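Local coordinates for protein putative acyl-CoA dehydrogenase (Burkholderia xenovorans, PDB 5JSC) that is a putative acyl-CoA dehydrogenase of unassigned specificity, a flavoprotein of that family's fold that binds flavin-adenine dinucleotide, at residues 191-196 against 201-206; 118-123 against 130-135; 28-33 against 91-96. One frame throughout, in Å; residues are numbered along the deposited sequence.

Contact 1: residues 191-196 against 201-206; sequences ARTGEA and GISAFV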
# COMPACT_ATOMS: atom_id res chain seq x y z
N ALA C 191 -27.09 -27.19 -10.78
CA ALA C 191 -28.06 -27.55 -9.76
C ALA C 191 -27.60 -28.81 -9.04
O ALA C 191 -26.85 -29.62 -9.59
CB ALA C 191 -29.46 -27.79 -10.38
N ARG C 192 -28.08 -28.97 -7.81
CA ARG C 192 -27.70 -30.13 -7.00
C ARG C 192 -28.57 -31.32 -7.37
O ARG C 192 -29.77 -31.33 -7.10
CB ARG C 192 -27.81 -29.82 -5.51
CG ARG C 192 -27.41 -31.02 -4.65
CD ARG C 192 -27.20 -30.63 -3.17
NE ARG C 192 -26.30 -29.48 -3.11
CZ ARG C 192 -24.98 -29.56 -3.26
NH1 ARG C 192 -24.38 -30.72 -3.44
NH2 ARG C 192 -24.25 -28.44 -3.24
N THR C 193 -27.95 -32.35 -7.95
CA THR C 193 -28.64 -33.60 -8.23
C THR C 193 -28.38 -34.67 -7.18
O THR C 193 -29.12 -35.66 -7.14
CB THR C 193 -28.25 -34.12 -9.62
OG1 THR C 193 -26.83 -34.01 -9.79
CG2 THR C 193 -28.94 -33.32 -10.71
N GLY C 194 -27.35 -34.51 -6.35
CA GLY C 194 -27.22 -35.31 -5.14
C GLY C 194 -26.44 -36.60 -5.24
O GLY C 194 -26.59 -37.45 -4.36
N GLU C 195 -25.61 -36.77 -6.27
CA GLU C 195 -24.87 -38.02 -6.41
C GLU C 195 -23.96 -38.29 -5.22
O GLU C 195 -23.71 -39.45 -4.87
CB GLU C 195 -24.04 -38.00 -7.70
CG GLU C 195 -24.83 -38.28 -8.97
CD GLU C 195 -25.77 -37.14 -9.36
OE1 GLU C 195 -26.71 -37.41 -10.13
OE2 GLU C 195 -25.57 -35.99 -8.91
N ALA C 196 -23.46 -37.23 -4.62
CA ALA C 196 -22.54 -37.29 -3.49
C ALA C 196 -22.51 -35.90 -2.87
O ALA C 196 -23.05 -34.95 -3.45
CB ALA C 196 -21.13 -37.74 -3.94
N GLY C 201 -21.98 -33.37 -6.05
CA GLY C 201 -23.40 -33.60 -6.23
C GLY C 201 -24.10 -32.64 -7.18
O GLY C 201 -25.32 -32.47 -7.10
N ILE C 202 -23.35 -32.02 -8.08
CA ILE C 202 -23.88 -30.95 -8.92
C ILE C 202 -23.91 -31.42 -10.37
O ILE C 202 -22.99 -32.11 -10.82
CB ILE C 202 -23.02 -29.67 -8.76
CG1 ILE C 202 -23.17 -29.12 -7.32
CG2 ILE C 202 -23.40 -28.60 -9.80
CD1 ILE C 202 -22.10 -28.12 -6.90
N SER C 203 -24.96 -31.05 -11.09
CA SER C 203 -25.05 -31.30 -12.53
C SER C 203 -25.34 -30.00 -13.25
O SER C 203 -25.86 -29.05 -12.66
CB SER C 203 -26.15 -32.34 -12.86
OG SER C 203 -25.87 -33.58 -12.23
N ALA C 204 -25.00 -29.96 -14.53
CA ALA C 204 -25.20 -28.79 -15.38
C ALA C 204 -26.29 -29.06 -16.41
O ALA C 204 -26.37 -30.17 -16.95
CB ALA C 204 -23.90 -28.42 -16.10
N PHE C 205 -27.13 -28.05 -16.68
CA PHE C 205 -28.24 -28.18 -17.63
C PHE C 205 -28.30 -26.97 -18.55
O PHE C 205 -28.06 -25.85 -18.10
CB PHE C 205 -29.60 -28.29 -16.92
CG PHE C 205 -29.72 -29.47 -16.00
CD1 PHE C 205 -29.36 -29.37 -14.66
CD2 PHE C 205 -30.21 -30.68 -16.48
CE1 PHE C 205 -29.49 -30.45 -13.81
CE2 PHE C 205 -30.34 -31.77 -15.63
CZ PHE C 205 -29.98 -31.65 -14.30
N VAL C 206 -28.66 -27.17 -19.81
CA VAL C 206 -29.08 -26.06 -20.65
C VAL C 206 -30.58 -25.89 -20.48
O VAL C 206 -31.36 -26.82 -20.75
CB VAL C 206 -28.73 -26.27 -22.13
CG1 VAL C 206 -29.13 -25.02 -22.92
CG2 VAL C 206 -27.24 -26.56 -22.28
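T193 holds OG1 between its backbone N and carbonyl carbon (chi1 45°), while S203 places OG beside its own backbone N (chi1 -61°); from these positions the two hydroxyls meet tip to tip, S203 OG donating to T193 OG1 at 2.7 Å. T193 OG1 in turn donates a hydrogen bond to E195 OE2, on its syn lone pair, and S203 OG also has a hydrogen bond with G248 N. T193 thus suits its place twice over, since its CG2 also meets the edge of the F205 ring, near the ring plane. Beside it the A191 methyl lies 4.3 Å from F205 CE1. On the face of R192 and I202, the guanidinium lies with one face over I202 CG1, and its NH2 is held by the carbonyls of A156 and M158.

Where the strands part, G201 O accepts two bonds, from T193 N at 2.8 Å and from G194 N at 3.0 Å. Glycine fits the positive phi of 91° at residue 194, and at 201 the bare CA lets A196 O approach to 3.1 Å. Paired backbone bonds make A191 and S203 the hydrogen-bonded pair one step in from the non-hydrogen-bonded R192/I202, at the loop end of the middle domain's antiparallel beta hairpin.

Contact 2: residues 118-123 against 130-135; sequences AISLGG and RYLPRV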
# COMPACT_ATOMS: atom_id res chain seq x y z
N ALA C 118 -19.71 -23.66 -21.26
CA ALA C 118 -19.96 -25.01 -20.77
C ALA C 118 -20.48 -25.92 -21.88
O ALA C 118 -20.28 -27.14 -21.82
CB ALA C 118 -20.92 -24.98 -19.58
N ILE C 119 -21.13 -25.34 -22.89
CA ILE C 119 -21.60 -26.12 -24.03
C ILE C 119 -20.44 -26.45 -24.96
O ILE C 119 -20.32 -27.58 -25.45
CB ILE C 119 -22.74 -25.38 -24.76
CG1 ILE C 119 -23.89 -25.05 -23.80
CG2 ILE C 119 -23.27 -26.19 -25.95
CD1 ILE C 119 -24.99 -24.19 -24.42
N SER C 120 -19.56 -25.48 -25.22
CA SER C 120 -18.35 -25.77 -25.98
C SER C 120 -17.55 -26.89 -25.32
O SER C 120 -17.02 -27.77 -26.00
CB SER C 120 -17.48 -24.52 -26.12
OG SER C 120 -18.04 -23.58 -27.02
N LEU C 121 -17.46 -26.86 -23.99
CA LEU C 121 -16.63 -27.82 -23.27
C LEU C 121 -17.32 -29.17 -23.13
O LEU C 121 -16.67 -30.21 -23.26
CB LEU C 121 -16.28 -27.28 -21.88
CG LEU C 121 -15.25 -26.16 -21.81
CD1 LEU C 121 -15.11 -25.66 -20.37
CD2 LEU C 121 -13.91 -26.62 -22.36
N GLY C 122 -18.62 -29.18 -22.85
CA GLY C 122 -19.27 -30.42 -22.44
C GLY C 122 -20.51 -30.85 -23.20
O GLY C 122 -21.13 -31.85 -22.85
N GLY C 123 -20.89 -30.12 -24.25
CA GLY C 123 -22.11 -30.46 -24.96
C GLY C 123 -21.97 -31.70 -25.83
O GLY C 123 -20.88 -32.04 -26.29
N ARG C 130 -27.47 -27.25 -31.58
CA ARG C 130 -28.66 -26.45 -31.32
C ARG C 130 -28.29 -25.05 -30.82
O ARG C 130 -28.96 -24.08 -31.18
CB ARG C 130 -29.57 -27.16 -30.32
CG ARG C 130 -30.75 -26.31 -29.84
CD ARG C 130 -31.71 -27.13 -28.99
NE ARG C 130 -32.70 -26.30 -28.30
CZ ARG C 130 -33.81 -25.82 -28.86
NH1 ARG C 130 -34.09 -26.08 -30.13
NH2 ARG C 130 -34.64 -25.07 -28.14
N TYR C 131 -27.24 -24.93 -30.01
CA TYR C 131 -26.99 -23.67 -29.33
C TYR C 131 -25.81 -22.88 -29.87
O TYR C 131 -25.90 -21.66 -29.97
CB TYR C 131 -26.79 -23.91 -27.82
CG TYR C 131 -28.07 -24.41 -27.19
CD1 TYR C 131 -29.09 -23.52 -26.87
CD2 TYR C 131 -28.27 -25.76 -26.95
CE1 TYR C 131 -30.28 -23.98 -26.32
CE2 TYR C 131 -29.45 -26.22 -26.40
CZ TYR C 131 -30.45 -25.33 -26.09
OH TYR C 131 -31.63 -25.77 -25.54
N LEU C 132 -24.70 -23.54 -30.23
CA LEU C 132 -23.49 -22.76 -30.49
C LEU C 132 -23.54 -21.93 -31.76
O LEU C 132 -23.03 -20.81 -31.76
CB LEU C 132 -22.27 -23.68 -30.50
CG LEU C 132 -21.97 -24.29 -29.13
CD1 LEU C 132 -20.69 -25.12 -29.21
CD2 LEU C 132 -21.84 -23.22 -28.01
N PRO C 133 -24.13 -22.40 -32.87
CA PRO C 133 -24.16 -21.53 -34.06
C PRO C 133 -24.92 -20.24 -33.83
O PRO C 133 -24.51 -19.19 -34.36
CB PRO C 133 -24.84 -22.41 -35.12
CG PRO C 133 -24.50 -23.79 -34.70
CD PRO C 133 -24.60 -23.76 -33.21
N ARG C 134 -26.00 -20.28 -33.05
CA ARG C 134 -26.77 -19.07 -32.78
C ARG C 134 -26.05 -18.16 -31.79
O ARG C 134 -26.17 -16.94 -31.88
CB ARG C 134 -28.16 -19.44 -32.24
N VAL C 135 -25.32 -18.73 -30.83
CA VAL C 135 -24.46 -17.91 -29.99
C VAL C 135 -23.43 -17.19 -30.85
O VAL C 135 -23.21 -15.98 -30.73
CB VAL C 135 -23.78 -18.77 -28.90
CG1 VAL C 135 -22.66 -17.98 -28.20
CG2 VAL C 135 -24.80 -19.26 -27.87
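Apolar packing between I119 and the neighbouring pair Y131 and L132 carries this contact. The two branches of I119 divide the work: CD1, extended past CG1 by a chi2 of 174°, reaches Y131 CB at 3.9 Å, the I119 side chain running roughly perpendicular to that of Y131, whereas CG2 lies 3.9 Å from L132 CD2, where the I119 and L132 side chains run alongside one another, pointing opposite ways. A branched isoleucine is well suited to filling both positions at once. Helix 103-122 and helix 125-136, joined by a short turn, are thereby packed together in the helical N-terminal domain of the acyl-CoA dehydrogenase fold; over these segments the axes approach to 10.1 Å with 133° between their directions.

Polar atoms lie beside this apolar packing. S120 OG lies 3.8 Å from L132 CD1, a van der Waals contact, and takes its hydrogen bond from G75 N. Serine is small enough to allow both. The Y131 hydroxyl lies beyond the I119 contact, in a polar network: R130 NE donates to Y131 OH at 3.0 Å, with the oxygen in the guanidinium plane, and R130 CG lies over one face of the ring. D208 partners both residues, by a salt bridge to R130 and a hydrogen bond to Y131.

Contact 3: residues 28-33 against 91-96; sequences PRHREL and VCLLRE. With EDO (1,2-ethanediol), chain O.
L93 and L33 interlock from facing helices, each presenting a methyl to the other helix. L93 CD1 projects toward the first turn of helix 28-44, where it sits 3.6 Å from H30 CB and equally close to H30 O, and approaches the imidazole ring obliquely. L33 sends its CD2 the other way, to 3.7 Å from L93 CB and 3.9 Å from L94 CD2. With CG anti to the backbone N (chi1 173°), the L33 side chain extends toward helix 88-101; it meets L93 at a slant and L94 at about a right angle. Leucine at 33 is long enough for this one methyl to touch both residues, while the forked end of L93 serves two different neighbours.

Such near-parallel packing, with the short axes 10.2 Å apart and 20° between their directions, joins two helices of the alpha-helical N-terminal domain of the acyl-CoA dehydrogenase fold. H30 is buried but has polar partners at both ring nitrogens: ND1 with the backbone N of E27, just before helix 28-44, and NE2 with D87 OD2. R29 CG lies over the centre of one face of the ring.

The other branch of L93, CD2, faces a 1,2-ethanediol, 3.6 Å from its C2. This molecule, probably from the crystallisation liquor, spans the carboxylate of E96: EDO O1 donates to E96 OE1 at 2.8 Å and EDO O2 to E96 OE2 at 2.9 Å. A glutamate with an extended chain suits the place, since OE2 also forms a salt bridge with R274 and OE1 a hydrogen bond with Y319.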
# COMPACT_ATOMS: atom_id res chain seq x y z
N PRO C 28 0.78 -13.03 -35.68
CA PRO C 28 0.29 -11.99 -36.60
C PRO C 28 -1.22 -11.87 -36.65
O PRO C 28 -1.74 -10.75 -36.72
CB PRO C 28 0.88 -12.42 -37.95
CG PRO C 28 2.15 -13.11 -37.57
CD PRO C 28 1.84 -13.85 -36.29
N ARG C 29 -1.95 -12.99 -36.59
CA ARG C 29 -3.41 -12.91 -36.63
C ARG C 29 -3.96 -12.09 -35.48
O ARG C 29 -5.02 -11.46 -35.62
CB ARG C 29 -4.02 -14.31 -36.63
CG ARG C 29 -3.80 -15.08 -35.34
CD ARG C 29 -4.54 -16.42 -35.38
NE ARG C 29 -4.46 -17.10 -34.09
CZ ARG C 29 -3.47 -17.91 -33.75
NH1 ARG C 29 -2.48 -18.15 -34.61
NH2 ARG C 29 -3.46 -18.50 -32.55
N HIS C 30 -3.26 -12.06 -34.34
CA HIS C 30 -3.75 -11.29 -33.20
C HIS C 30 -3.59 -9.80 -33.42
O HIS C 30 -4.43 -9.01 -32.98
CB HIS C 30 -3.04 -11.72 -31.92
CG HIS C 30 -3.30 -13.15 -31.56
ND1 HIS C 30 -2.30 -14.08 -31.42
CD2 HIS C 30 -4.46 -13.81 -31.36
CE1 HIS C 30 -2.83 -15.26 -31.14
NE2 HIS C 30 -4.15 -15.12 -31.10
N ARG C 31 -2.51 -9.41 -34.09
CA ARG C 31 -2.34 -8.00 -34.43
C ARG C 31 -3.41 -7.55 -35.41
O ARG C 31 -3.96 -6.44 -35.28
CB ARG C 31 -0.94 -7.76 -35.00
CG ARG C 31 0.16 -7.91 -33.96
CD ARG C 31 1.53 -7.58 -34.54
NE ARG C 31 2.18 -8.73 -35.13
CZ ARG C 31 2.85 -9.65 -34.44
NH1 ARG C 31 2.94 -9.56 -33.12
NH2 ARG C 31 3.42 -10.67 -35.06
N GLU C 32 -3.73 -8.38 -36.39
CA GLU C 32 -4.79 -8.02 -37.32
C GLU C 32 -6.15 -7.98 -36.62
O GLU C 32 -6.96 -7.08 -36.89
CB GLU C 32 -4.80 -9.00 -38.50
CG GLU C 32 -3.60 -8.77 -39.39
CD GLU C 32 -3.31 -9.93 -40.30
OE1 GLU C 32 -4.11 -10.89 -40.32
OE2 GLU C 32 -2.28 -9.88 -40.99
N LEU C 33 -6.39 -8.92 -35.71
CA LEU C 33 -7.65 -8.91 -34.97
C LEU C 33 -7.77 -7.66 -34.11
O LEU C 33 -8.84 -7.03 -34.05
CB LEU C 33 -7.76 -10.17 -34.10
CG LEU C 33 -8.95 -10.23 -33.13
CD1 LEU C 33 -9.50 -11.64 -33.03
CD2 LEU C 33 -8.57 -9.72 -31.72
N VAL C 91 -9.91 -13.83 -27.54
CA VAL C 91 -11.00 -13.40 -26.67
C VAL C 91 -10.55 -12.26 -25.76
O VAL C 91 -11.29 -11.29 -25.55
CB VAL C 91 -11.54 -14.59 -25.85
CG1 VAL C 91 -12.55 -14.08 -24.81
CG2 VAL C 91 -12.21 -15.61 -26.77
N CYS C 92 -9.33 -12.35 -25.25
CA CYS C 92 -8.81 -11.30 -24.38
C CYS C 92 -8.63 -9.98 -25.14
O CYS C 92 -9.00 -8.92 -24.63
CB CYS C 92 -7.49 -11.75 -23.75
SG CYS C 92 -7.74 -12.96 -22.43
N LEU C 93 -8.07 -10.03 -26.35
CA LEU C 93 -7.93 -8.79 -27.12
C LEU C 93 -9.29 -8.18 -27.44
O LEU C 93 -9.43 -6.95 -27.46
CB LEU C 93 -7.15 -9.06 -28.41
CG LEU C 93 -5.64 -9.28 -28.24
CD1 LEU C 93 -5.03 -9.84 -29.54
CD2 LEU C 93 -4.96 -7.98 -27.85
N LEU C 94 -10.30 -9.02 -27.70
CA LEU C 94 -11.64 -8.50 -27.97
C LEU C 94 -12.21 -7.80 -26.74
O LEU C 94 -12.69 -6.66 -26.82
CB LEU C 94 -12.56 -9.62 -28.44
CG LEU C 94 -12.21 -10.22 -29.81
CD1 LEU C 94 -13.08 -11.43 -30.08
CD2 LEU C 94 -12.37 -9.17 -30.92
N ARG C 95 -12.17 -8.47 -25.58
CA ARG C 95 -12.70 -7.83 -24.37
C ARG C 95 -11.89 -6.60 -23.99
O ARG C 95 -12.45 -5.57 -23.60
CB ARG C 95 -12.73 -8.82 -23.21
CG ARG C 95 -13.85 -9.83 -23.28
CD ARG C 95 -14.14 -10.40 -21.88
NE ARG C 95 -14.83 -9.44 -21.02
CZ ARG C 95 -15.33 -9.73 -19.82
NH1 ARG C 95 -15.20 -10.96 -19.32
NH2 ARG C 95 -15.96 -8.79 -19.11
N GLU C 96 -10.56 -6.68 -24.09
CA GLU C 96 -9.73 -5.52 -23.77
C GLU C 96 -10.11 -4.32 -24.63
O GLU C 96 -10.33 -3.22 -24.11
CB GLU C 96 -8.25 -5.85 -23.94
CG GLU C 96 -7.38 -4.68 -23.58
CD GLU C 96 -5.93 -4.84 -23.97
OE1 GLU C 96 -5.43 -5.98 -24.06
OE2 GLU C 96 -5.26 -3.81 -24.19
C1 EDO O . -2.02 -5.89 -24.99
O1 EDO O . -2.74 -5.36 -23.88
C2 EDO O . -2.76 -5.56 -26.28
O2 EDO O . -3.22 -4.21 -26.24

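How the contacts relate
From the N terminus the three contacts follow one another in series, with none nested in or crossing another. Contact 3 closes the longest loop, bringing helix 28-44 to helix 88-101 across 57 intervening residues. Helix 103-122 comes next in the chain, and contact 2 folds helix 125-136 back against it over six residues, still within the N-terminal domain. Contact 1 closes the hairpin loop between strands 186-192 and 202-208 of the middle domain, with four residues between its segments. Contacts 1 and 2 touch directly: V206 CG1 lies 3.4 Å from Y131 CZ, so strand 202-208 packs on the helical pair and joins the two domains. Contact 3 lies apart, its nearest atoms about 10 Å from contact 2 and about 19 Å from contact 1.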